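Local coordinates for single-stranded DNA-binding protein (Enterobacter phage Enc34, PDB 5ODK) that probably binds single-stranded DNA during phage DNA replication, using an OB-fold domain, at residues G61-K64 with K65-E69; F91-G95 with D96-P100; E137-Y140 with G141-V145. All coordinates share one frame; numbering follows the deposited sequence.

Contact 1. Residues G61-K64 with K65-E69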
ATOM      1  N   GLY A  61      -0.867  10.277 -10.693  1.00 15.64           N
ATOM      2  CA  GLY A  61       0.487  10.663 -11.064  1.00 16.60           C
ATOM      3  C   GLY A  61       1.265  11.392  -9.978  1.00 16.82           C
ATOM      4  O   GLY A  61       2.427  11.095  -9.734  1.00 17.15           O
ATOM      5  N   ALA A  62       0.643  12.370  -9.336  1.00 16.37           N
ATOM      6  CA  ALA A  62       1.341  13.152  -8.311  1.00 17.73           C
ATOM      7  C   ALA A  62       1.726  12.320  -7.112  1.00 16.31           C
ATOM      8  O   ALA A  62       2.836  12.430  -6.605  1.00 16.27           O
ATOM      9  CB  ALA A  62       0.503  14.347  -7.883  1.00 19.53           C
ATOM     10  N   ILE A  63       0.814  11.477  -6.639  1.00 14.99           N
ATOM     11  CA  ILE A  63       1.154  10.662  -5.485  1.00 14.00           C
ATOM     12  C   ILE A  63       2.195   9.604  -5.855  1.00 13.78           C
ATOM     13  O   ILE A  63       3.050   9.288  -5.038  1.00 13.83           O
ATOM     14  CB  ILE A  63      -0.092  10.073  -4.757  1.00 13.76           C
ATOM     15  CG1 ILE A  63       0.282   9.500  -3.366  1.00 14.92           C
ATOM     16  CG2 ILE A  63      -0.812   9.080  -5.626  1.00 14.08           C
ATOM     17  CD1 ILE A  63       0.786  10.526  -2.385  1.00 14.54           C
ATOM     18  N   LYS A  64       2.178   9.104  -7.086  1.00 14.06           N
ATOM     19  CA  LYS A  64       3.243   8.203  -7.502  1.00 14.34           C
ATOM     20  C   LYS A  64       4.596   8.913  -7.484  1.00 14.95           C
ATOM     21  O   LYS A  64       5.579   8.329  -7.062  1.00 15.14           O
ATOM     22  CB  LYS A  64       2.940   7.558  -8.848  1.00 16.23           C
ATOM     23  CG  LYS A  64       3.828   6.329  -9.124  1.00 18.12           C
ATOM     24  CD  LYS A  64       4.939   6.716 -10.041  1.00 19.45           C
ATOM     25  CE  LYS A  64       5.770   5.437 -10.230  1.00 20.86           C
ATOM     26  NZ  LYS A  64       6.970   5.721 -11.035  1.00 22.90           N
ATOM     27  N   LYS A  65       4.631  10.168  -7.953  1.00 16.03           N
ATOM     28  CA  LYS A  65       5.871  10.961  -7.922  1.00 18.07           C
ATOM     29  C   LYS A  65       6.401  11.109  -6.483  1.00 15.61           C
ATOM     30  O   LYS A  65       7.596  10.954  -6.219  1.00 17.93           O
ATOM     31  CB  LYS A  65       5.641  12.316  -8.607  1.00 20.49           C
ATOM     32  CG  LYS A  65       6.864  13.191  -8.625  1.00 24.16           C
ATOM     33  CD  LYS A  65       6.783  14.241  -9.715  1.00 28.43           C
ATOM     34  CE  LYS A  65       8.102  14.979  -9.746  1.00 29.51           C
ATOM     35  NZ  LYS A  65       8.150  15.792 -10.970  1.00 30.42           N
ATOM     36  N   ILE A  66       5.493  11.381  -5.557  1.00 14.78           N
ATOM     37  CA  ILE A  66       5.860  11.483  -4.168  1.00 15.02           C
ATOM     38  C   ILE A  66       6.402  10.140  -3.665  1.00 14.02           C
ATOM     39  O   ILE A  66       7.385  10.076  -2.936  1.00 15.25           O
ATOM     40  CB  ILE A  66       4.629  11.932  -3.331  1.00 15.95           C
ATOM     41  CG1 ILE A  66       4.356  13.428  -3.583  1.00 16.97           C
ATOM     42  CG2 ILE A  66       4.871  11.680  -1.850  1.00 17.57           C
ATOM     43  CD1 ILE A  66       3.058  13.962  -3.021  1.00 19.10           C
ATOM     44  N   ILE A  67       5.718   9.054  -4.024  1.00 13.52           N
ATOM     45  CA  ILE A  67       6.196   7.714  -3.625  1.00 13.17           C
ATOM     46  C   ILE A  67       7.616   7.479  -4.123  1.00 13.47           C
ATOM     47  O   ILE A  67       8.465   7.015  -3.342  1.00 13.91           O
ATOM     48  CB  ILE A  67       5.223   6.621  -4.141  1.00 14.69           C
ATOM     49  CG1 ILE A  67       3.952   6.624  -3.304  1.00 14.78           C
ATOM     50  CG2 ILE A  67       5.881   5.240  -4.109  1.00 14.56           C
ATOM     51  CD1 ILE A  67       2.802   5.874  -3.943  1.00 16.88           C
ATOM     52  N   ASP A  68       7.906   7.846  -5.380  1.00 14.10           N
ATOM     53  CA  ASP A  68       9.263   7.657  -5.879  1.00 14.47           C
ATOM     54  C   ASP A  68      10.277   8.456  -5.047  1.00 12.92           C
ATOM     55  O   ASP A  68      11.365   7.974  -4.729  1.00 15.42           O
ATOM     56  CB  ASP A  68       9.344   8.021  -7.352  1.00 15.87           C
ATOM     57  CG  ASP A  68       8.693   7.017  -8.276  1.00 17.58           C
ATOM     58  OD1 ASP A  68       8.437   5.857  -7.881  1.00 21.68           O
ATOM     59  OD2 ASP A  68       8.489   7.388  -9.456  1.00 20.54           O
ATOM     60  N   GLU A  69       9.915   9.688  -4.716  1.00 13.31           N
ATOM     61  CA  GLU A  69      10.773  10.547  -3.896  1.00 14.69           C
ATOM     62  C   GLU A  69      11.015   9.950  -2.511  1.00 14.95           C
ATOM     63  O   GLU A  69      12.103   9.937  -1.987  1.00 15.41           O
ATOM     64  CB  GLU A  69      10.180  11.937  -3.784  1.00 15.77           C
ATOM     65  CG  GLU A  69      10.229  12.675  -5.117  1.00 18.98           C
ATOM     66  CD  GLU A  69       9.317  13.860  -5.272  1.00 20.16           C
ATOM     67  OE1 GLU A  69       8.591  14.225  -4.346  1.00 22.41           O
ATOM     68  OE2 GLU A  69       9.350  14.459  -6.372  1.00 21.54           O
TER
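The carboxylate of Asp68 is the flat group here, and Lys64 one turn earlier reaches it at OD2: NZ lies 2.8 Å from Asp68 OD2 and takes the syn lone pair, on the side of the other oxygen. The second oxygen stays further off, Asp68 OD1 to Lys64 NZ being 3.5 Å, so the ammonium favours OD2 in this salt bridge. A bend at chi2 of Lys64 (-101°), with the chain extended beyond it, swings the ammonium forward along the helix until the two side chains meet. The same Lys64 makes a cation-pi contact with Trp109, so its charge has two partners.

On another side of the helix, Ile63 CD1 touches Ile66 CD1 at 4.2 Å, while Ile67 CD1 approaches Ile63 CG1 at 4.5 Å. Ile63 and Ile67 are buried, resting on Ile23 and Val25 of strand 23-26 and on Met55 of strand 49-56; Ile63 and Ile66 both touch Val12 of strand 8-12. Along the backbone, the amides of Lys65, Ile66, Ile67 and Asp68 each bond to the carbonyl four residues back, as in Ile67 N to Ile63 O at 2.9 Å. This is the first part of an amphipathic alpha helix packed on the OB-fold sheet, with an i to i+4 salt bridge on its more polar side.

Contact 2. Residues F91-G95 with D96-P100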
ATOM      1  N   PHE A  91       8.625  -1.999  -3.694  1.00 12.01           N
ATOM      2  CA  PHE A  91       7.232  -2.372  -3.390  1.00 12.38           C
ATOM      3  C   PHE A  91       6.231  -1.899  -4.439  1.00 12.37           C
ATOM      4  O   PHE A  91       5.054  -2.246  -4.337  1.00 13.51           O
ATOM      5  CB  PHE A  91       6.809  -1.845  -2.005  1.00 12.91           C
ATOM      6  CG  PHE A  91       6.755  -0.339  -1.870  1.00 12.59           C
ATOM      7  CD1 PHE A  91       5.658   0.364  -2.294  1.00 13.60           C
ATOM      8  CD2 PHE A  91       7.800   0.365  -1.273  1.00 13.37           C
ATOM      9  CE1 PHE A  91       5.584   1.734  -2.147  1.00 13.69           C
ATOM     10  CE2 PHE A  91       7.732   1.732  -1.114  1.00 13.94           C
ATOM     11  CZ  PHE A  91       6.601   2.417  -1.529  1.00 14.28           C
ATOM     12  N   ILE A  92       6.666  -1.047  -5.380  1.00 12.54           N
ATOM     13  CA  ILE A  92       5.773  -0.507  -6.411  1.00 12.72           C
ATOM     14  C   ILE A  92       6.304  -0.971  -7.760  1.00 12.85           C
ATOM     15  O   ILE A  92       7.493  -0.855  -8.028  1.00 14.96           O
ATOM     16  CB  ILE A  92       5.618   1.008  -6.322  1.00 13.38           C
ATOM     17  CG1 ILE A  92       4.619   1.534  -7.370  1.00 15.15           C
ATOM     18  CG2 ILE A  92       6.957   1.747  -6.398  1.00 16.08           C
ATOM     19  CD1 ILE A  92       4.154   2.965  -7.134  1.00 17.06           C
ATOM     20  N   LYS A  93       5.416  -1.496  -8.590  1.00 12.62           N
ATOM     21  CA  LYS A  93       5.742  -2.046  -9.885  1.00 14.76           C
ATOM     22  C   LYS A  93       4.767  -1.545 -10.945  1.00 13.29           C
ATOM     23  O   LYS A  93       3.700  -0.996 -10.633  1.00 14.18           O
ATOM     24  CB  LYS A  93       5.751  -3.600  -9.824  1.00 16.49           C
ATOM     25  CG  LYS A  93       6.915  -4.130  -8.991  1.00 19.69           C
ATOM     26  CD  LYS A  93       7.078  -5.644  -8.862  1.00 20.87           C
ATOM     27  CE  LYS A  93       8.434  -5.957  -8.228  1.00 24.62           C
ATOM     28  NZ  LYS A  93       8.600  -7.410  -8.065  1.00 33.09           N
ATOM     29  N   ASP A  94       5.158  -1.674 -12.208  1.00 15.94           N
ATOM     30  CA  ASP A  94       4.380  -1.175 -13.334  1.00 15.33           C
ATOM     31  C   ASP A  94       3.436  -2.274 -13.844  1.00 14.34           C
ATOM     32  O   ASP A  94       3.883  -3.284 -14.396  1.00 15.35           O
ATOM     33  CB  ASP A  94       5.355  -0.723 -14.423  1.00 17.25           C
ATOM     34  CG  ASP A  94       4.670  -0.088 -15.610  1.00 17.94           C
ATOM     35  OD1 ASP A  94       3.462  -0.272 -15.823  1.00 17.60           O
ATOM     36  OD2 ASP A  94       5.394   0.546 -16.382  1.00 26.38           O
ATOM     37  N   GLY A  95       2.136  -2.079 -13.638  1.00 13.67           N
ATOM     38  CA  GLY A  95       1.164  -3.044 -14.078  1.00 13.86           C
ATOM     39  C   GLY A  95       1.124  -3.343 -15.563  1.00 13.98           C
ATOM     40  O   GLY A  95       0.697  -4.397 -15.981  1.00 16.45           O
ATOM     41  N   ASP A  96       1.539  -2.379 -16.373  1.00 16.60           N
ATOM     42  CA  ASP A  96       1.582  -2.566 -17.820  1.00 16.69           C
ATOM     43  C   ASP A  96       2.825  -3.295 -18.311  1.00 18.20           C
ATOM     44  O   ASP A  96       2.842  -3.724 -19.458  1.00 23.14           O
ATOM     45  CB  ASP A  96       1.438  -1.220 -18.531  1.00 17.96           C
ATOM     46  CG  ASP A  96       0.094  -0.572 -18.275  1.00 17.41           C
ATOM     47  OD1 ASP A  96      -0.918  -1.275 -18.481  1.00 20.76           O
ATOM     48  OD2 ASP A  96       0.031   0.613 -17.880  1.00 21.27           O
ATOM     49  N   VAL A  97       3.819  -3.529 -17.448  1.00 19.15           N
ATOM     50  CA  VAL A  97       5.028  -4.320 -17.823  1.00 21.55           C
ATOM     51  C   VAL A  97       5.219  -5.651 -17.041  1.00 21.43           C
ATOM     52  O   VAL A  97       5.602  -6.668 -17.625  1.00 22.48           O
ATOM     53  CB  VAL A  97       6.295  -3.398 -17.669  1.00 22.69           C
ATOM     54  CG1 VAL A  97       7.584  -4.135 -17.954  1.00 22.67           C
ATOM     55  CG2 VAL A  97       6.174  -2.175 -18.571  1.00 26.48           C
ATOM     56  N   ASP A  98       4.946  -5.643 -15.742  1.00 19.07           N
ATOM     57  CA  ASP A  98       5.350  -6.716 -14.809  1.00 22.40           C
ATOM     58  C   ASP A  98       4.281  -7.735 -14.421  1.00 17.53           C
ATOM     59  O   ASP A  98       4.521  -8.624 -13.588  1.00 19.25           O
ATOM     60  CB  ASP A  98       5.928  -6.094 -13.528  1.00 24.86           C
ATOM     61  CG  ASP A  98       7.361  -5.751 -13.638  1.00 28.43           C
ATOM     62  OD1 ASP A  98       7.964  -6.000 -14.692  1.00 28.48           O
ATOM     63  OD2 ASP A  98       7.887  -5.223 -12.642  1.00 36.17           O
ATOM     64  N   PHE A  99       3.121  -7.598 -15.058  1.00 21.38           N
ATOM     65  CA  PHE A  99       1.976  -8.426 -14.746  1.00 20.33           C
ATOM     66  C   PHE A  99       1.226  -8.839 -15.982  1.00 22.97           C
ATOM     67  O   PHE A  99       0.008  -8.675 -16.045  1.00 22.99           O
ATOM     68  CB  PHE A  99       1.088  -7.676 -13.795  1.00 18.32           C
ATOM     69  CG  PHE A  99       1.768  -7.287 -12.512  1.00 16.98           C
ATOM     70  CD1 PHE A  99       2.506  -6.138 -12.428  1.00 18.29           C
ATOM     71  CD2 PHE A  99       1.645  -8.089 -11.363  1.00 20.34           C
ATOM     72  CE1 PHE A  99       3.161  -5.798 -11.276  1.00 19.75           C
ATOM     73  CE2 PHE A  99       2.275  -7.732 -10.178  1.00 20.94           C
ATOM     74  CZ  PHE A  99       3.073  -6.583 -10.151  1.00 19.83           C
ATOM     75  N   PRO A 100       1.936  -9.422 -16.963  1.00 23.02           N
ATOM     76  CA  PRO A 100       1.312  -9.612 -18.281  1.00 26.41           C
ATOM     77  C   PRO A 100       0.047 -10.466 -18.340  1.00 28.33           C
ATOM     78  O   PRO A 100      -0.819 -10.232 -19.204  1.00 32.39           O
ATOM     79  CB  PRO A 100       2.428 -10.265 -19.107  1.00 27.28           C
ATOM     80  CG  PRO A 100       3.314 -10.915 -18.092  1.00 28.21           C
ATOM     81  CD  PRO A 100       3.311  -9.953 -16.937  1.00 25.40           C
TER
HETATM   82  O   HOH W   1       7.725  -2.807 -12.635  1.00 38.27           O
HETATM   83  O   HOH W   2       2.094  -6.295 -17.326  1.00 23.83           O
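Hydrogen bonds gather on Asp94, whose carbonyl oxygen accepts two amides of the turn that follows. Asp98 N comes to Asp94 O at 2.9 Å, nearly along the C=O axis, whereas Val97 N stands well above the carbonyl plane at 3.1 Å from the same oxygen. The side chain joins in: with CG anti to the backbone N (chi1 -176°), Asp94 OD1 receives Asp96 N at 2.9 Å on its anti side, 34° out of the carboxylate plane. A water extends the network by linking Gly95 O to Phe99 N.

Among the charges, Asp94 OD1 and Asp96 OD2 lie only 4.1 Å apart, their carboxylate planes 76° apart; Lys57 NZ forms salt bridges with both oxygens and so probably offsets their repulsion.

Van der Waals packing centres on the Phe99 ring, whose edge meets the aliphatic Lys93 CB (Phe99 CE1 to Lys93 CB 3.7 Å) and, near the ring plane, the carbonyl oxygen of Asp94 (Phe99 CD1 to Asp94 O 3.7 Å). The Val97 methyl CG2 lies beside the carboxylate oxygen Asp94 OD2 at 3.6 Å. The side-chain bond to Asp96 N forms an Asx turn which, with the two amides on Asp94 O, makes an Asx motif at the end of strand 92-94, where the chain leaves its partner strand 108-115.

Contact 3. Residues E137-Y140 with G141-V145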
ATOM      1  N   GLU A 137     -14.971 -10.138   4.996  1.00 15.54           N
ATOM      2  CA  GLU A 137     -16.157  -9.835   4.207  1.00 17.93           C
ATOM      3  C   GLU A 137     -16.180  -8.394   3.691  1.00 16.33           C
ATOM      4  O   GLU A 137     -16.633  -8.132   2.561  1.00 20.65           O
ATOM      5  CB  GLU A 137     -17.426  -9.984   5.057  1.00 21.48           C
ATOM      6  CG  GLU A 137     -17.901 -11.370   5.320  1.00 29.03           C
ATOM      7  CD  GLU A 137     -19.272 -11.413   5.970  1.00 34.52           C
ATOM      8  OE1 GLU A 137     -19.770 -10.390   6.514  1.00 42.92           O
ATOM      9  OE2 GLU A 137     -19.840 -12.508   5.940  1.00 35.03           O
ATOM     10  N   GLU A 138     -15.757  -7.460   4.547  1.00 15.60           N
ATOM     11  CA  GLU A 138     -15.854  -6.024   4.241  1.00 16.69           C
ATOM     12  C   GLU A 138     -14.904  -5.654   3.102  1.00 13.51           C
ATOM     13  O   GLU A 138     -15.271  -4.924   2.181  1.00 16.08           O
ATOM     14  CB  GLU A 138     -15.486  -5.175   5.478  1.00 19.72           C
ATOM     15  CG  GLU A 138     -15.498  -3.638   5.337  1.00 22.51           C
ATOM     16  CD  GLU A 138     -16.873  -3.036   5.453  1.00 25.60           C
ATOM     17  OE1 GLU A 138     -17.783  -3.731   5.978  1.00 29.00           O
ATOM     18  OE2 GLU A 138     -17.027  -1.873   5.033  1.00 23.32           O
ATOM     19  N   ILE A 139     -13.665  -6.097   3.218  1.00 13.61           N
ATOM     20  CA  ILE A 139     -12.603  -5.689   2.267  1.00 13.15           C
ATOM     21  C   ILE A 139     -12.155  -6.933   1.487  1.00 13.15           C
ATOM     22  O   ILE A 139     -11.281  -7.691   1.890  1.00 15.97           O
ATOM     23  CB  ILE A 139     -11.479  -4.913   2.988  1.00 13.99           C
ATOM     24  CG1 ILE A 139     -12.073  -3.624   3.580  1.00 18.55           C
ATOM     25  CG2 ILE A 139     -10.344  -4.601   2.015  1.00 15.31           C
ATOM     26  CD1 ILE A 139     -11.145  -2.865   4.477  1.00 20.63           C
ATOM     27  N   TYR A 140     -12.780  -7.124   0.340  1.00 13.99           N
ATOM     28  CA  TYR A 140     -12.528  -8.259  -0.521  1.00 14.23           C
ATOM     29  C   TYR A 140     -11.704  -7.784  -1.715  1.00 14.50           C
ATOM     30  O   TYR A 140     -11.816  -6.627  -2.122  1.00 15.02           O
ATOM     31  CB  TYR A 140     -13.864  -8.906  -0.954  1.00 15.74           C
ATOM     32  CG  TYR A 140     -14.828  -7.914  -1.555  1.00 15.45           C
ATOM     33  CD1 TYR A 140     -15.708  -7.193  -0.767  1.00 14.73           C
ATOM     34  CD2 TYR A 140     -14.803  -7.630  -2.911  1.00 15.04           C
ATOM     35  CE1 TYR A 140     -16.518  -6.214  -1.294  1.00 15.52           C
ATOM     36  CE2 TYR A 140     -15.622  -6.656  -3.459  1.00 16.43           C
ATOM     37  CZ  TYR A 140     -16.478  -5.948  -2.646  1.00 15.23           C
ATOM     38  OH  TYR A 140     -17.270  -4.980  -3.167  1.00 17.35           O
ATOM     39  N   GLY A 141     -10.981  -8.704  -2.344  1.00 14.96           N
ATOM     40  CA  GLY A 141     -10.218  -8.361  -3.535  1.00 15.63           C
ATOM     41  C   GLY A 141     -11.174  -7.876  -4.603  1.00 15.46           C
ATOM     42  O   GLY A 141     -12.157  -8.563  -4.927  1.00 16.62           O
ATOM     43  N   GLY A 142     -10.898  -6.693  -5.149  1.00 15.48           N
ATOM     44  CA  GLY A 142     -11.759  -6.073  -6.132  1.00 14.93           C
ATOM     45  C   GLY A 142     -12.468  -4.827  -5.643  1.00 14.12           C
ATOM     46  O   GLY A 142     -12.922  -4.034  -6.451  1.00 15.45           O
ATOM     47  N   CYS A 143     -12.624  -4.670  -4.328  1.00 13.27           N
ATOM     48  CA  CYS A 143     -13.169  -3.440  -3.796  1.00 13.33           C
ATOM     49  C   CYS A 143     -12.152  -2.302  -3.855  1.00 13.43           C
ATOM     50  O   CYS A 143     -10.958  -2.546  -4.067  1.00 14.36           O
ATOM     51  CB  CYS A 143     -13.793  -3.609  -2.404  1.00 14.76           C
ATOM     52  SG  CYS A 143     -12.598  -3.599  -1.063  1.00 14.93           S
ATOM     53  N   TRP A 144     -12.630  -1.080  -3.639  1.00 12.47           N
ATOM     54  CA  TRP A 144     -11.761   0.101  -3.601  1.00 12.23           C
ATOM     55  C   TRP A 144     -11.560   0.537  -2.172  1.00 11.54           C
ATOM     56  O   TRP A 144     -12.485   0.499  -1.341  1.00 12.41           O
ATOM     57  CB  TRP A 144     -12.374   1.231  -4.410  1.00 14.92           C
ATOM     58  CG  TRP A 144     -12.468   0.882  -5.865  1.00 16.19           C
ATOM     59  CD1 TRP A 144     -13.380   0.075  -6.466  1.00 17.79           C
ATOM     60  CD2 TRP A 144     -11.590   1.327  -6.924  1.00 16.21           C
ATOM     61  NE1 TRP A 144     -13.124  -0.038  -7.805  1.00 19.22           N
ATOM     62  CE2 TRP A 144     -12.011   0.704  -8.107  1.00 17.33           C
ATOM     63  CE3 TRP A 144     -10.467   2.156  -6.958  1.00 16.75           C
ATOM     64  CZ2 TRP A 144     -11.370   0.911  -9.340  1.00 20.51           C
ATOM     65  CZ3 TRP A 144      -9.807   2.352  -8.169  1.00 19.87           C
ATOM     66  CH2 TRP A 144     -10.267   1.731  -9.346  1.00 20.67           C
ATOM     67  N   VAL A 145     -10.349   0.984  -1.885  1.00 11.51           N
ATOM     68  CA  VAL A 145      -9.877   1.373  -0.564  1.00 11.41           C
ATOM     69  C   VAL A 145      -9.022   2.617  -0.638  1.00 10.49           C
ATOM     70  O   VAL A 145      -8.611   3.046  -1.725  1.00 11.61           O
ATOM     71  CB  VAL A 145      -9.048   0.229   0.100  1.00 11.41           C
ATOM     72  CG1 VAL A 145      -9.892  -1.037   0.197  1.00 12.33           C
ATOM     73  CG2 VAL A 145      -7.745  -0.041  -0.636  1.00 11.79           C
TER
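A type II beta turn runs from Tyr140 to Cys143 just after helix 132-138, closed by Cys143 N to Tyr140 O at 3.1 Å with an N-H...O angle of 168°, and with Gly142 at the third position in the positive-phi conformation (phi 111°) that glycine commonly fills in type II turns.

The turn folds Cys143 back over one face of the Tyr140 ring. Its CB makes a CH-pi contact, 3.8 Å from the centroid of the Tyr140 ring but displaced toward the rim, with Tyr140 CZ the nearest ring atom to Cys143 CB at 3.6 Å. The Cys143 sulfur stands almost on the ring normal, though farther off, with SG 4.6 Å from the Tyr140 centroid. Gly141 O lies at the ring edge, 3.5 Å from Tyr140 CD2. With chi1 at 53°, Tyr140 CG sits between its backbone N and carbonyl carbon, which turns the ring back over the turn.

Beside this, Ile139 CG2 touches both Cys143 SG (3.9 Å) and Val145 CG1 (4.0 Å). Tyr140 OH bonds to Asp174 OD1 and Asp175 N. Tyr140 thus serves in two ways: its ring gives Cys143 CB a CH-pi contact, to which the more distant sulfur probably adds a little, while its hydroxyl ties the turn to the segment after strand 159-173.

Overall arrangement
Contacts 1 and 2 meet directly, their centres 16 Å apart: Ile67 CG2 of contact 1 packs on Phe91 CZ of contact 2 at 3.9 Å, and Lys64 CG reaches Ile92 CD1 at the same distance, joining helix 61-76 to the start of strand 92-94, the next strand in the chain. Contact 3 stands apart, its centre 24 Å from that of contact 1, on the opposite side of the chain's centre, and 21 Å from that of contact 2. Contacts 2 and 3 nevertheless reach the same sheet. Lys13, seen to bind magnesium in a structure of this protein, though no ion is bound to this chain here, has its side chain about 6 Å from that of Ala62 in contact 1; contacts 2 and 3 lie away from this site.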